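Local coordinates for hypothetical protein BVU_2266 (PDB 3TZG), which is of unknown function but folds as a porin-like antiparallel beta barrel, the family being grouped with membrane beta-barrel proteins, at residues D7-K12 against Q166-L171; E226-I231 against L246-L251. One frame throughout, in Å; residues are numbered along the deposited sequence.

Contact 1: residues D7-K12 against Q166-L171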
loop_
_atom_site.group_PDB
_atom_site.type_symbol
_atom_site.label_atom_id
_atom_site.label_comp_id
_atom_site.label_asym_id
_atom_site.label_seq_id
_atom_site.Cartn_x
_atom_site.Cartn_y
_atom_site.Cartn_z
ATOM N N ASP A 7 -0.534 -21.812 2.692
ATOM C CA ASP A 7 -0.706 -20.423 2.235
ATOM C C ASP A 7 -2.181 -20.237 1.805
ATOM O O ASP A 7 -2.533 -20.573 0.671
ATOM C CB ASP A 7 0.295 -20.103 1.085
ATOM C CG ASP A 7 0.822 -18.671 1.015
ATOM O OD1 ASP A 7 1.543 -18.254 1.952
ATOM O OD2 ASP A 7 0.639 -18.019 -0.043
ATOM N N THR A 8 -3.048 -19.770 2.743
ATOM C CA THR A 8 -4.507 -19.631 2.563
ATOM C C THR A 8 -4.864 -18.399 1.734
ATOM O O THR A 8 -4.223 -17.362 1.885
ATOM C CB THR A 8 -5.210 -19.559 3.915
ATOM O OG1 THR A 8 -4.397 -20.173 4.913
ATOM C CG2 THR A 8 -6.613 -20.174 3.879
ATOM N N TYR A 9 -5.936 -18.501 0.911
ATOM C CA TYR A 9 -6.361 -17.448 -0.021
ATOM C C TYR A 9 -7.489 -16.556 0.523
ATOM O O TYR A 9 -8.491 -17.031 1.045
ATOM C CB TYR A 9 -6.802 -18.073 -1.352
ATOM C CG TYR A 9 -5.635 -18.399 -2.259
ATOM C CD1 TYR A 9 -4.641 -19.288 -1.860
ATOM C CD2 TYR A 9 -5.544 -17.856 -3.535
ATOM C CE1 TYR A 9 -3.554 -19.577 -2.682
ATOM C CE2 TYR A 9 -4.473 -18.157 -4.377
ATOM C CZ TYR A 9 -3.478 -19.020 -3.945
ATOM O OH TYR A 9 -2.408 -19.331 -4.760
ATOM N N VAL A 10 -7.304 -15.249 0.373
ATOM C CA VAL A 10 -8.272 -14.237 0.793
ATOM C C VAL A 10 -9.314 -14.149 -0.304
ATOM O O VAL A 10 -8.978 -13.838 -1.449
ATOM C CB VAL A 10 -7.623 -12.846 1.117
ATOM C CG1 VAL A 10 -8.663 -11.834 1.605
ATOM C CG2 VAL A 10 -6.507 -12.984 2.137
ATOM N N THR A 11 -10.572 -14.399 0.048
ATOM C CA THR A 11 -11.666 -14.409 -0.923
ATOM C C THR A 11 -12.585 -13.181 -0.805
ATOM O O THR A 11 -13.328 -12.887 -1.746
ATOM C CB THR A 11 -12.492 -15.681 -0.735
ATOM O OG1 THR A 11 -13.062 -15.695 0.581
ATOM C CG2 THR A 11 -11.669 -16.942 -0.963
ATOM N N LYS A 12 -12.552 -12.480 0.340
ATOM C CA LYS A 12 -13.425 -11.330 0.577
ATOM C C LYS A 12 -12.749 -10.387 1.547
ATOM O O LYS A 12 -12.254 -10.831 2.585
ATOM C CB LYS A 12 -14.798 -11.823 1.120
ATOM C CG LYS A 12 -15.858 -10.760 1.340
ATOM C CD LYS A 12 -17.237 -11.380 1.372
ATOM C CE LYS A 12 -17.970 -11.207 2.681
ATOM N NZ LYS A 12 -19.362 -11.726 2.598
ATOM N N GLN A 166 -0.118 -16.257 7.881
ATOM C CA GLN A 166 0.076 -16.992 6.645
ATOM C C GLN A 166 -1.133 -16.722 5.768
ATOM O O GLN A 166 -2.253 -17.027 6.172
ATOM C CB GLN A 166 0.285 -18.478 6.910
ATOM C CG GLN A 166 1.180 -19.185 5.879
ATOM C CD GLN A 166 2.663 -18.971 6.115
ATOM O OE1 GLN A 166 3.364 -18.370 5.293
ATOM N NE2 GLN A 166 3.180 -19.478 7.235
ATOM N N ALA A 167 -0.922 -16.014 4.643
ATOM C CA ALA A 167 -1.949 -15.669 3.665
ATOM C C ALA A 167 -1.304 -15.511 2.300
ATOM O O ALA A 167 -0.079 -15.374 2.209
ATOM C CB ALA A 167 -2.675 -14.403 4.082
ATOM N N ASN A 168 -2.114 -15.558 1.240
ATOM C CA ASN A 168 -1.643 -15.417 -0.144
ATOM C C ASN A 168 -1.238 -13.948 -0.441
ATOM O O ASN A 168 -0.318 -13.720 -1.218
ATOM C CB ASN A 168 -2.718 -15.887 -1.118
ATOM C CG ASN A 168 -3.930 -14.992 -1.208
ATOM O OD1 ASN A 168 -4.633 -14.736 -0.233
ATOM N ND2 ASN A 168 -4.187 -14.472 -2.386
ATOM N N LEU A 169 -1.917 -12.968 0.190
ATOM C CA LEU A 169 -1.649 -11.546 0.015
ATOM C C LEU A 169 -0.684 -11.046 1.059
ATOM O O LEU A 169 -0.534 -11.670 2.113
ATOM C CB LEU A 169 -2.952 -10.717 0.095
ATOM C CG LEU A 169 -4.134 -11.066 -0.815
ATOM C CD1 LEU A 169 -5.302 -10.201 -0.486
ATOM C CD2 LEU A 169 -3.774 -10.952 -2.300
ATOM N N ASN A 170 -0.029 -9.898 0.774
ATOM C CA ASN A 170 0.864 -9.258 1.729
ATOM C C ASN A 170 0.006 -8.287 2.501
ATOM O O ASN A 170 -0.158 -7.125 2.102
ATOM C CB ASN A 170 2.075 -8.611 1.052
ATOM C CG ASN A 170 3.027 -7.961 2.018
ATOM O OD1 ASN A 170 3.044 -8.255 3.221
ATOM N ND2 ASN A 170 3.871 -7.085 1.511
ATOM N N LEU A 171 -0.557 -8.782 3.616
ATOM C CA LEU A 171 -1.525 -8.059 4.450
ATOM C C LEU A 171 -0.934 -6.804 5.144
ATOM O O LEU A 171 -1.740 -5.973 5.575
ATOM C CB LEU A 171 -2.163 -8.997 5.489
ATOM C CG LEU A 171 -2.974 -10.141 4.817
ATOM C CD1 LEU A 171 -3.587 -11.042 5.817
ATOM C CD2 LEU A 171 -4.030 -9.601 3.838
HETATM O O HOH W 1 -2.269 -20.202 6.137
#
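N168 meets the chain of 7-12 with its side chain and its backbone at once, and the tight part of the contact is this asparagine set between Y9 and V10. Its CB sits 3.9 Å from the centroid of the Y9 ring, almost straight above it, and its amide runs on over the same face, the amide and ring planes only 10° apart. The first torsion (chi1 70°) sets CG between the backbone N and the carbonyl carbon, and this swings OD1 to V10, whose N donates to N168 OD1 over 2.8 Å from above the amide plane. The backbone of the same residue bonds too: N168 N donates to T8 O over 2.8 Å. V10 CB meets L169 CD1 at 3.9 Å, extending the packing onto L26 of strand 23-28, which touches both side chains. Replacing N168 by alanine is likely to leave V10 N without its acceptor and to take the amide from over the Y9 ring, with only CB remaining above it. The D7 end is looser and more exposed. There D7 OD1 stands 3.3 Å from A167 O, two acceptors that cannot bond; R197 hydrogen-bonds A167 O and forms a long, weak ion pair with D7. A water bound to T8 OG1 reaches Q166 O only weakly. The two loops, the first leading into barrel strand 12-15, are thus joined chiefly by backbone groups and one asparagine amide, and charge probably counts for little.

Contact 2: residues E226-I231 against L246-L251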
loop_
_atom_site.group_PDB
_atom_site.type_symbol
_atom_site.label_atom_id
_atom_site.label_comp_id
_atom_site.label_asym_id
_atom_site.label_seq_id
_atom_site.Cartn_x
_atom_site.Cartn_y
_atom_site.Cartn_z
ATOM N N GLU A 226 -4.477 -18.913 12.541
ATOM C CA GLU A 226 -3.266 -18.307 11.950
ATOM C C GLU A 226 -3.573 -17.219 10.869
ATOM O O GLU A 226 -2.679 -16.459 10.504
ATOM C CB GLU A 226 -2.381 -19.419 11.327
ATOM C CG GLU A 226 -0.917 -19.094 11.053
ATOM C CD GLU A 226 -0.078 -20.312 10.689
ATOM O OE1 GLU A 226 0.687 -20.230 9.700
ATOM O OE2 GLU A 226 -0.223 -21.363 11.357
ATOM N N ASN A 227 -4.813 -17.111 10.411
ATOM C CA ASN A 227 -5.171 -16.146 9.376
ATOM C C ASN A 227 -5.775 -14.869 9.954
ATOM O O ASN A 227 -6.784 -14.949 10.657
ATOM C CB ASN A 227 -6.178 -16.771 8.418
ATOM C CG ASN A 227 -5.711 -17.984 7.686
ATOM O OD1 ASN A 227 -6.411 -18.986 7.609
ATOM N ND2 ASN A 227 -4.526 -17.924 7.135
ATOM N N PRO A 228 -5.278 -13.669 9.605
ATOM C CA PRO A 228 -5.908 -12.458 10.150
ATOM C C PRO A 228 -7.281 -12.214 9.521
ATOM O O PRO A 228 -7.388 -11.981 8.302
ATOM C CB PRO A 228 -4.918 -11.350 9.790
ATOM C CG PRO A 228 -3.700 -12.013 9.365
ATOM C CD PRO A 228 -4.093 -13.327 8.797
ATOM N N VAL A 229 -8.331 -12.275 10.356
ATOM C CA VAL A 229 -9.707 -12.098 9.876
ATOM C C VAL A 229 -10.194 -10.680 10.200
ATOM O O VAL A 229 -11.249 -10.276 9.712
ATOM C CB VAL A 229 -10.688 -13.175 10.391
ATOM C CG1 VAL A 229 -10.424 -14.486 9.683
ATOM C CG2 VAL A 229 -10.619 -13.354 11.904
ATOM N N ARG A 230 -9.404 -9.912 10.977
ATOM C CA ARG A 230 -9.693 -8.506 11.254
ATOM C C ARG A 230 -8.396 -7.738 11.536
ATOM O O ARG A 230 -7.606 -8.137 12.399
ATOM C CB ARG A 230 -10.684 -8.309 12.413
ATOM C CG ARG A 230 -11.106 -6.856 12.519
ATOM C CD ARG A 230 -11.521 -6.454 13.884
ATOM N NE ARG A 230 -12.928 -6.718 14.150
ATOM C CZ ARG A 230 -13.504 -6.504 15.335
ATOM N NH1 ARG A 230 -12.773 -6.065 16.376
ATOM N NH2 ARG A 230 -14.794 -6.779 15.512
ATOM N N ILE A 231 -8.213 -6.618 10.823
ATOM C CA ILE A 231 -7.084 -5.697 10.992
ATOM C C ILE A 231 -7.637 -4.362 11.470
ATOM O O ILE A 231 -8.517 -3.807 10.818
ATOM C CB ILE A 231 -6.227 -5.540 9.707
ATOM C CG1 ILE A 231 -5.737 -6.924 9.167
ATOM C CG2 ILE A 231 -5.050 -4.598 9.985
ATOM C CD1 ILE A 231 -4.992 -6.883 7.870
ATOM N N LEU A 246 -11.480 -9.610 6.828
ATOM C CA LEU A 246 -11.065 -10.500 5.741
ATOM C C LEU A 246 -11.640 -11.904 5.889
ATOM O O LEU A 246 -11.756 -12.438 7.008
ATOM C CB LEU A 246 -9.529 -10.606 5.656
ATOM C CG LEU A 246 -8.746 -9.316 5.447
ATOM C CD1 LEU A 246 -8.196 -8.813 6.757
ATOM C CD2 LEU A 246 -7.597 -9.555 4.547
ATOM N N SER A 247 -11.979 -12.521 4.746
ATOM C CA SER A 247 -12.527 -13.878 4.697
ATOM C C SER A 247 -11.640 -14.751 3.836
ATOM O O SER A 247 -11.075 -14.280 2.844
ATOM C CB SER A 247 -13.956 -13.864 4.168
ATOM O OG SER A 247 -14.484 -15.174 4.067
ATOM N N TYR A 248 -11.535 -16.030 4.210
ATOM C CA TYR A 248 -10.717 -17.023 3.512
ATOM C C TYR A 248 -11.591 -18.188 3.012
ATOM O O TYR A 248 -11.057 -19.172 2.497
ATOM C CB TYR A 248 -9.603 -17.524 4.446
ATOM C CG TYR A 248 -8.676 -16.431 4.937
ATOM C CD1 TYR A 248 -9.021 -15.633 6.025
ATOM C CD2 TYR A 248 -7.445 -16.201 4.321
ATOM C CE1 TYR A 248 -8.195 -14.598 6.450
ATOM C CE2 TYR A 248 -6.596 -15.187 4.760
ATOM C CZ TYR A 248 -6.977 -14.393 5.825
ATOM O OH TYR A 248 -6.134 -13.426 6.280
ATOM N N ASN A 249 -12.933 -18.035 3.115
ATOM C CA ASN A 249 -13.928 -19.038 2.709
ATOM C C ASN A 249 -14.168 -19.016 1.201
ATOM O O ASN A 249 -14.433 -17.940 0.661
ATOM C CB ASN A 249 -15.274 -18.817 3.440
ATOM C CG ASN A 249 -16.369 -19.797 3.053
ATOM O OD1 ASN A 249 -17.295 -19.471 2.306
ATOM N ND2 ASN A 249 -16.270 -21.038 3.507
ATOM N N PRO A 250 -14.182 -20.192 0.521
ATOM C CA PRO A 250 -14.511 -20.206 -0.921
ATOM C C PRO A 250 -16.026 -19.972 -1.135
ATOM O O PRO A 250 -16.844 -20.893 -1.027
ATOM C CB PRO A 250 -14.050 -21.600 -1.394
ATOM C CG PRO A 250 -13.379 -22.243 -0.194
ATOM C CD PRO A 250 -13.911 -21.555 1.020
ATOM N N LEU A 251 -16.377 -18.681 -1.371
ATOM C CA LEU A 251 -17.702 -18.067 -1.615
ATOM C C LEU A 251 -17.602 -16.527 -1.462
ATOM O O LEU A 251 -16.941 -16.004 -0.549
ATOM C CB LEU A 251 -18.811 -18.623 -0.701
#
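Y248 lays its ring beneath N227, and the tyrosine hydroxyl continues to the backbone of P228. N227 CB stands 3.7 Å from the ring centroid, offset toward the rim, in a CH-pi contact; the amide follows with its plane 21° from that of the ring, stacked on it. N227 ND2 is held in turn by T8 OG1. With Y248 CG anti to the carbonyl carbon (chi1 -59°), the ring passes under N227, and Y248 OH donates to P228 O over 2.8 Å, arriving from above the carbonyl plane. The same oxygen lies at the ring edge, while P228 CD comes within 3.2 Å of Y248 OH. V229 CG1 also approaches the edge, 3.9 Å from Y248 CE1. The contact joins the beta hairpin of strands 227-235 and 239-247, the last two strands of the barrel; Y248 is the residue just after the second. The first strand turns a corner at V229, where V229 and R230 form a classic beta bulge opposite R222 of the neighbouring strand 213-224. Across the hairpin, L246 N gives V229 O a nearly straight bond (3.0 Å, 171° at the hydrogen). Past the corner the packing turns aliphatic: L246 CD1 meets I231 CD1 at 3.9 Å, the two side chains slanting across each other. Before the corner, L246 CB and CD1 lie against P228 O. V10 touches both L246 and Y248 from the N-terminal loop.

Overall arrangement
Contacts 1 and 2 lie with their centres about 8 Å apart on the same side of the chain's centre. Contact 1 joins two loops far apart in sequence and is partly buried, with an exposed end at D7; contact 2 joins neighbouring strands of one hairpin and is largely buried, with none of its touching residues exposed. Both stack an asparagine on a tyrosine, and each has one backbone-to-backbone bond; beyond that contact 1 uses an asparagine oxygen as acceptor, contact 2 a phenol as donor, with more aliphatic packing. They touch directly: S247 N probably bonds to K12 O, pairing strand 239-247 with strand 12-15, and N249 O to T11 OG1.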